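Local coordinates for N-alpha-acetyltransferase 35, NatC auxiliary subunit (Saccharomyces cerevisiae, PDB 6YGA), which serves as an auxiliary subunit of the NatC N-terminal acetyltransferase, which acetylates the N-terminal methionine of the L-A virus Gag protein, at residues Ser214-Ile226 and Asn253-Leu266. Residues are numbered along the deposited sequence; the frame is centred on the assembly and turned at random.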
loop_
_atom_site.group_PDB
_atom_site.type_symbol
_atom_site.label_atom_id
_atom_site.label_comp_id
_atom_site.label_asym_id
_atom_site.label_seq_id
_atom_site.Cartn_x
_atom_site.Cartn_y
_atom_site.Cartn_z
ATOM N N SER B 214 44.147 0.940 -6.141
ATOM C CA SER B 214 43.571 2.205 -5.721
ATOM C C SER B 214 42.234 1.945 -5.044
ATOM O O SER B 214 41.644 0.870 -5.183
ATOM C CB SER B 214 43.385 3.162 -6.909
ATOM O OG SER B 214 42.616 4.295 -6.541
ATOM N N LEU B 215 41.762 2.948 -4.300
ATOM C CA LEU B 215 40.463 2.830 -3.648
ATOM C C LEU B 215 39.342 2.713 -4.674
ATOM O O LEU B 215 38.361 1.993 -4.452
ATOM C CB LEU B 215 40.227 4.023 -2.723
ATOM C CG LEU B 215 40.802 3.945 -1.307
ATOM C CD1 LEU B 215 40.356 5.142 -0.478
ATOM C CD2 LEU B 215 40.390 2.644 -0.638
ATOM N N HIS B 216 39.470 3.412 -5.806
ATOM C CA HIS B 216 38.479 3.279 -6.869
ATOM C C HIS B 216 38.453 1.858 -7.419
ATOM O O HIS B 216 37.382 1.326 -7.735
ATOM C CB HIS B 216 38.763 4.279 -7.991
ATOM C CG HIS B 216 38.522 5.708 -7.609
ATOM N ND1 HIS B 216 39.437 6.454 -6.896
ATOM C CD2 HIS B 216 37.472 6.530 -7.847
ATOM C CE1 HIS B 216 38.961 7.672 -6.711
ATOM N NE2 HIS B 216 37.769 7.745 -7.277
ATOM N N LEU B 217 39.622 1.224 -7.533
ATOM C CA LEU B 217 39.670 -0.150 -8.022
ATOM C C LEU B 217 39.025 -1.109 -7.031
ATOM O O LEU B 217 38.273 -2.007 -7.429
ATOM C CB LEU B 217 41.113 -0.561 -8.302
ATOM C CG LEU B 217 41.295 -1.969 -8.864
ATOM C CD1 LEU B 217 40.757 -2.055 -10.286
ATOM C CD2 LEU B 217 42.756 -2.370 -8.809
ATOM N N THR B 218 39.307 -0.936 -5.737
ATOM C CA THR B 218 38.653 -1.754 -4.721
ATOM C C THR B 218 37.140 -1.586 -4.778
ATOM O O THR B 218 36.392 -2.564 -4.668
ATOM C CB THR B 218 39.178 -1.388 -3.331
ATOM O OG1 THR B 218 40.610 -1.337 -3.354
ATOM C CG2 THR B 218 38.734 -2.416 -2.304
HETATM N N MSE B 219 36.674 -0.352 -4.956
HETATM C CA MSE B 219 35.252 -0.064 -5.112
HETATM C C MSE B 219 34.627 -0.862 -6.252
HETATM O O MSE B 219 33.566 -1.467 -6.093
HETATM C CB MSE B 219 35.042 1.427 -5.362
HETATM C CG MSE B 219 34.819 2.248 -4.110
HETATM SE SE MSE B 219 32.942 2.262 -3.592
HETATM C CE MSE B 219 32.232 3.284 -5.105
ATOM N N LEU B 220 35.296 -0.847 -7.407
ATOM C CA LEU B 220 34.757 -1.515 -8.585
ATOM C C LEU B 220 34.739 -3.029 -8.403
ATOM O O LEU B 220 33.821 -3.704 -8.881
ATOM C CB LEU B 220 35.565 -1.122 -9.821
ATOM C CG LEU B 220 34.914 -1.390 -11.176
ATOM C CD1 LEU B 220 33.513 -0.807 -11.206
ATOM C CD2 LEU B 220 35.763 -0.806 -12.299
ATOM N N LYS B 221 35.742 -3.580 -7.713
ATOM C CA LYS B 221 35.733 -5.009 -7.413
ATOM C C LYS B 221 34.545 -5.379 -6.533
ATOM O O LYS B 221 33.871 -6.387 -6.778
ATOM C CB LYS B 221 37.045 -5.413 -6.740
ATOM C CG LYS B 221 38.291 -5.212 -7.597
ATOM C CD LYS B 221 39.542 -5.665 -6.855
ATOM C CE LYS B 221 39.457 -7.135 -6.471
ATOM N NZ LYS B 221 40.588 -7.551 -5.593
ATOM N N HIS B 222 34.267 -4.575 -5.503
ATOM C CA HIS B 222 33.138 -4.878 -4.626
ATOM C C HIS B 222 31.811 -4.687 -5.350
ATOM O O HIS B 222 30.873 -5.467 -5.148
ATOM C CB HIS B 222 33.187 -4.012 -3.368
ATOM C CG HIS B 222 34.162 -4.491 -2.337
ATOM N ND1 HIS B 222 35.286 -3.773 -1.988
ATOM C CD2 HIS B 222 34.180 -5.610 -1.576
ATOM C CE1 HIS B 222 35.956 -4.432 -1.059
ATOM N NE2 HIS B 222 35.307 -5.550 -0.791
ATOM N N ILE B 223 31.710 -3.649 -6.183
ATOM C CA ILE B 223 30.496 -3.430 -6.967
ATOM C C ILE B 223 30.220 -4.631 -7.861
ATOM O O ILE B 223 29.088 -5.124 -7.942
ATOM C CB ILE B 223 30.617 -2.131 -7.785
ATOM C CG1 ILE B 223 30.482 -0.908 -6.878
ATOM C CG2 ILE B 223 29.581 -2.088 -8.891
ATOM C CD1 ILE B 223 30.658 0.406 -7.605
ATOM N N LEU B 224 31.260 -5.130 -8.534
ATOM C CA LEU B 224 31.092 -6.264 -9.438
ATOM C C LEU B 224 30.593 -7.499 -8.694
ATOM O O LEU B 224 29.706 -8.208 -9.183
ATOM C CB LEU B 224 32.411 -6.561 -10.150
ATOM C CG LEU B 224 32.327 -6.894 -11.640
ATOM C CD1 LEU B 224 31.723 -5.742 -12.395
ATOM C CD2 LEU B 224 33.696 -7.193 -12.193
ATOM N N LYS B 225 31.147 -7.771 -7.511
ATOM C CA LYS B 225 30.716 -8.943 -6.753
ATOM C C LYS B 225 29.304 -8.761 -6.212
ATOM O O LYS B 225 28.547 -9.732 -6.104
ATOM C CB LYS B 225 31.690 -9.229 -5.614
ATOM C CG LYS B 225 33.089 -9.628 -6.049
ATOM C CD LYS B 225 33.950 -9.965 -4.841
ATOM C CE LYS B 225 35.310 -10.503 -5.256
ATOM N NZ LYS B 225 36.149 -10.876 -4.082
ATOM N N ILE B 226 28.938 -7.526 -5.855
ATOM C CA ILE B 226 27.571 -7.248 -5.415
ATOM C C ILE B 226 26.585 -7.570 -6.531
ATOM O O ILE B 226 25.556 -8.218 -6.308
ATOM C CB ILE B 226 27.439 -5.784 -4.949
ATOM C CG1 ILE B 226 28.077 -5.587 -3.573
ATOM C CG2 ILE B 226 25.980 -5.356 -4.911
ATOM C CD1 ILE B 226 27.948 -4.171 -3.043
ATOM N N ASN B 253 30.253 -7.371 1.208
ATOM C CA ASN B 253 30.704 -6.392 0.226
ATOM C C ASN B 253 30.008 -5.051 0.417
ATOM O O ASN B 253 30.623 -3.997 0.218
ATOM C CB ASN B 253 30.479 -6.925 -1.186
ATOM C CG ASN B 253 31.406 -8.070 -1.524
ATOM O OD1 ASN B 253 31.653 -8.948 -0.698
ATOM N ND2 ASN B 253 31.945 -8.056 -2.733
ATOM N N ALA B 254 28.731 -5.066 0.804
ATOM C CA ALA B 254 28.042 -3.811 1.083
ATOM C C ALA B 254 28.654 -3.106 2.287
ATOM O O ALA B 254 28.756 -1.875 2.309
ATOM C CB ALA B 254 26.550 -4.063 1.303
ATOM N N ASN B 255 29.077 -3.873 3.296
ATOM C CA ASN B 255 29.720 -3.273 4.462
ATOM C C ASN B 255 31.080 -2.684 4.107
ATOM O O ASN B 255 31.448 -1.615 4.607
ATOM C CB ASN B 255 29.863 -4.307 5.581
ATOM C CG ASN B 255 28.640 -4.374 6.476
ATOM O OD1 ASN B 255 28.027 -3.352 6.786
ATOM N ND2 ASN B 255 28.281 -5.580 6.899
ATOM N N SER B 256 31.844 -3.369 3.251
ATOM C CA SER B 256 33.159 -2.862 2.874
ATOM C C SER B 256 33.042 -1.566 2.083
ATOM O O SER B 256 33.848 -0.646 2.266
ATOM C CB SER B 256 33.918 -3.918 2.071
ATOM O OG SER B 256 34.061 -5.118 2.811
ATOM N N VAL B 257 32.038 -1.470 1.210
ATOM C CA VAL B 257 31.852 -0.259 0.415
ATOM C C VAL B 257 31.470 0.915 1.309
ATOM O O VAL B 257 31.918 2.047 1.092
ATOM C CB VAL B 257 30.805 -0.504 -0.687
ATOM C CG1 VAL B 257 30.480 0.784 -1.421
ATOM C CG2 VAL B 257 31.313 -1.543 -1.667
ATOM N N ASN B 258 30.656 0.664 2.339
ATOM C CA ASN B 258 30.227 1.748 3.219
ATOM C C ASN B 258 31.413 2.409 3.915
ATOM O O ASN B 258 31.442 3.635 4.075
ATOM C CB ASN B 258 29.217 1.230 4.243
ATOM C CG ASN B 258 27.844 0.986 3.638
ATOM O OD1 ASN B 258 27.489 1.580 2.618
ATOM N ND2 ASN B 258 27.064 0.113 4.267
ATOM N N GLY B 259 32.402 1.618 4.336
ATOM C CA GLY B 259 33.609 2.199 4.901
ATOM C C GLY B 259 34.466 2.919 3.884
ATOM O O GLY B 259 35.288 3.762 4.260
ATOM N N ILE B 260 34.286 2.607 2.601
ATOM C CA ILE B 260 35.067 3.245 1.549
ATOM C C ILE B 260 34.457 4.588 1.154
ATOM O O ILE B 260 35.186 5.514 0.783
ATOM C CB ILE B 260 35.190 2.296 0.342
ATOM C CG1 ILE B 260 36.015 1.057 0.704
ATOM C CG2 ILE B 260 35.832 2.988 -0.834
ATOM C CD1 ILE B 260 36.278 0.140 -0.480
ATOM N N PHE B 261 33.132 4.721 1.249
ATOM C CA PHE B 261 32.441 5.945 0.840
ATOM C C PHE B 261 33.039 7.227 1.409
ATOM O O PHE B 261 33.284 8.159 0.627
ATOM C CB PHE B 261 30.954 5.853 1.210
ATOM C CG PHE B 261 30.097 5.258 0.138
ATOM C CD1 PHE B 261 30.021 5.850 -1.112
ATOM C CD2 PHE B 261 29.354 4.118 0.382
ATOM C CE1 PHE B 261 29.227 5.308 -2.104
ATOM C CE2 PHE B 261 28.555 3.572 -0.604
ATOM C CZ PHE B 261 28.493 4.167 -1.850
ATOM N N PRO B 262 33.284 7.363 2.718
ATOM C CA PRO B 262 33.821 8.645 3.199
ATOM C C PRO B 262 35.209 8.959 2.671
ATOM O O PRO B 262 35.595 10.134 2.649
ATOM C CB PRO B 262 33.824 8.474 4.725
ATOM C CG PRO B 262 33.925 7.013 4.933
ATOM C CD PRO B 262 33.102 6.411 3.830
ATOM N N GLN B 263 35.968 7.954 2.226
ATOM C CA GLN B 263 37.377 8.169 1.918
ATOM C C GLN B 263 37.608 8.764 0.536
ATOM O O GLN B 263 38.683 9.324 0.297
ATOM C CB GLN B 263 38.162 6.859 2.043
ATOM C CG GLN B 263 38.069 6.200 3.410
ATOM C CD GLN B 263 39.182 5.197 3.656
ATOM O OE1 GLN B 263 40.289 5.337 3.131
ATOM N NE2 GLN B 263 38.894 4.179 4.459
ATOM N N LEU B 264 36.638 8.672 -0.369
ATOM C CA LEU B 264 36.839 9.141 -1.731
ATOM C C LEU B 264 35.588 9.839 -2.244
ATOM O O LEU B 264 34.482 9.666 -1.721
ATOM C CB LEU B 264 37.229 7.990 -2.667
ATOM C CG LEU B 264 36.282 6.800 -2.807
ATOM C CD1 LEU B 264 35.431 6.939 -4.047
ATOM C CD2 LEU B 264 37.091 5.532 -2.875
ATOM N N GLN B 265 35.787 10.633 -3.290
ATOM C CA GLN B 265 34.739 11.423 -3.917
ATOM C C GLN B 265 34.486 10.885 -5.318
ATOM O O GLN B 265 35.434 10.656 -6.078
ATOM C CB GLN B 265 35.139 12.898 -3.976
ATOM C CG GLN B 265 33.980 13.872 -4.075
ATOM C CD GLN B 265 33.193 13.976 -2.783
ATOM O OE1 GLN B 265 33.644 13.526 -1.730
ATOM N NE2 GLN B 265 32.009 14.570 -2.859
ATOM N N LEU B 266 33.214 10.694 -5.656
ATOM C CA LEU B 266 32.804 10.109 -6.926
ATOM C C LEU B 266 32.000 11.113 -7.734
ATOM O O LEU B 266 31.079 11.747 -7.207
ATOM C CB LEU B 266 31.965 8.855 -6.703
ATOM C CG LEU B 266 32.679 7.652 -6.104
ATOM C CD1 LEU B 266 31.704 6.850 -5.268
ATOM C CD2 LEU B 266 33.277 6.798 -7.206
#
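The helical segments 215-226 and 253-260 pack as an antiparallel pair, their axes 9.5 Å apart at closest approach and 152° between their directions, with Met219 level with Val257 and His222 with Asn253. The pairing is knobs-into-holes at His222, whose side chain fills the hole formed by Asn253, Ser256, Val257 and Ile260. Ser256 CB makes a CH-pi contact over one face of the His222 ring, 3.9 Å from the centroid and 24° off the normal. A weak bond from His222 ND1 to Thr218 O, bent to 125°, may help fix the ring's rotation. Selenomethionine Met219 forms the apolar centre: its side chain and that of Ile260 slide past each other in opposite directions, Met219 CG 3.5 Å from Ile260 CG2, while Met219 SE meets Val257 CG1 at 3.6 Å. Bends at chi2 and chi3 carry CE tip to tip with Leu266 CD1, beyond the second helix, and SE stands above the Phe261 ring in a distant Met-aromatic contact. Tyr297 meets this ring edge-to-face and also touches Ile226 and Val257, joining both helices to the segment leading into helix 298-311. Near the N-terminus of the first helix, Leu264 CD1 lies over one His216 face, and Leu264 CD2 presses on Leu215 CB at 3.5 Å.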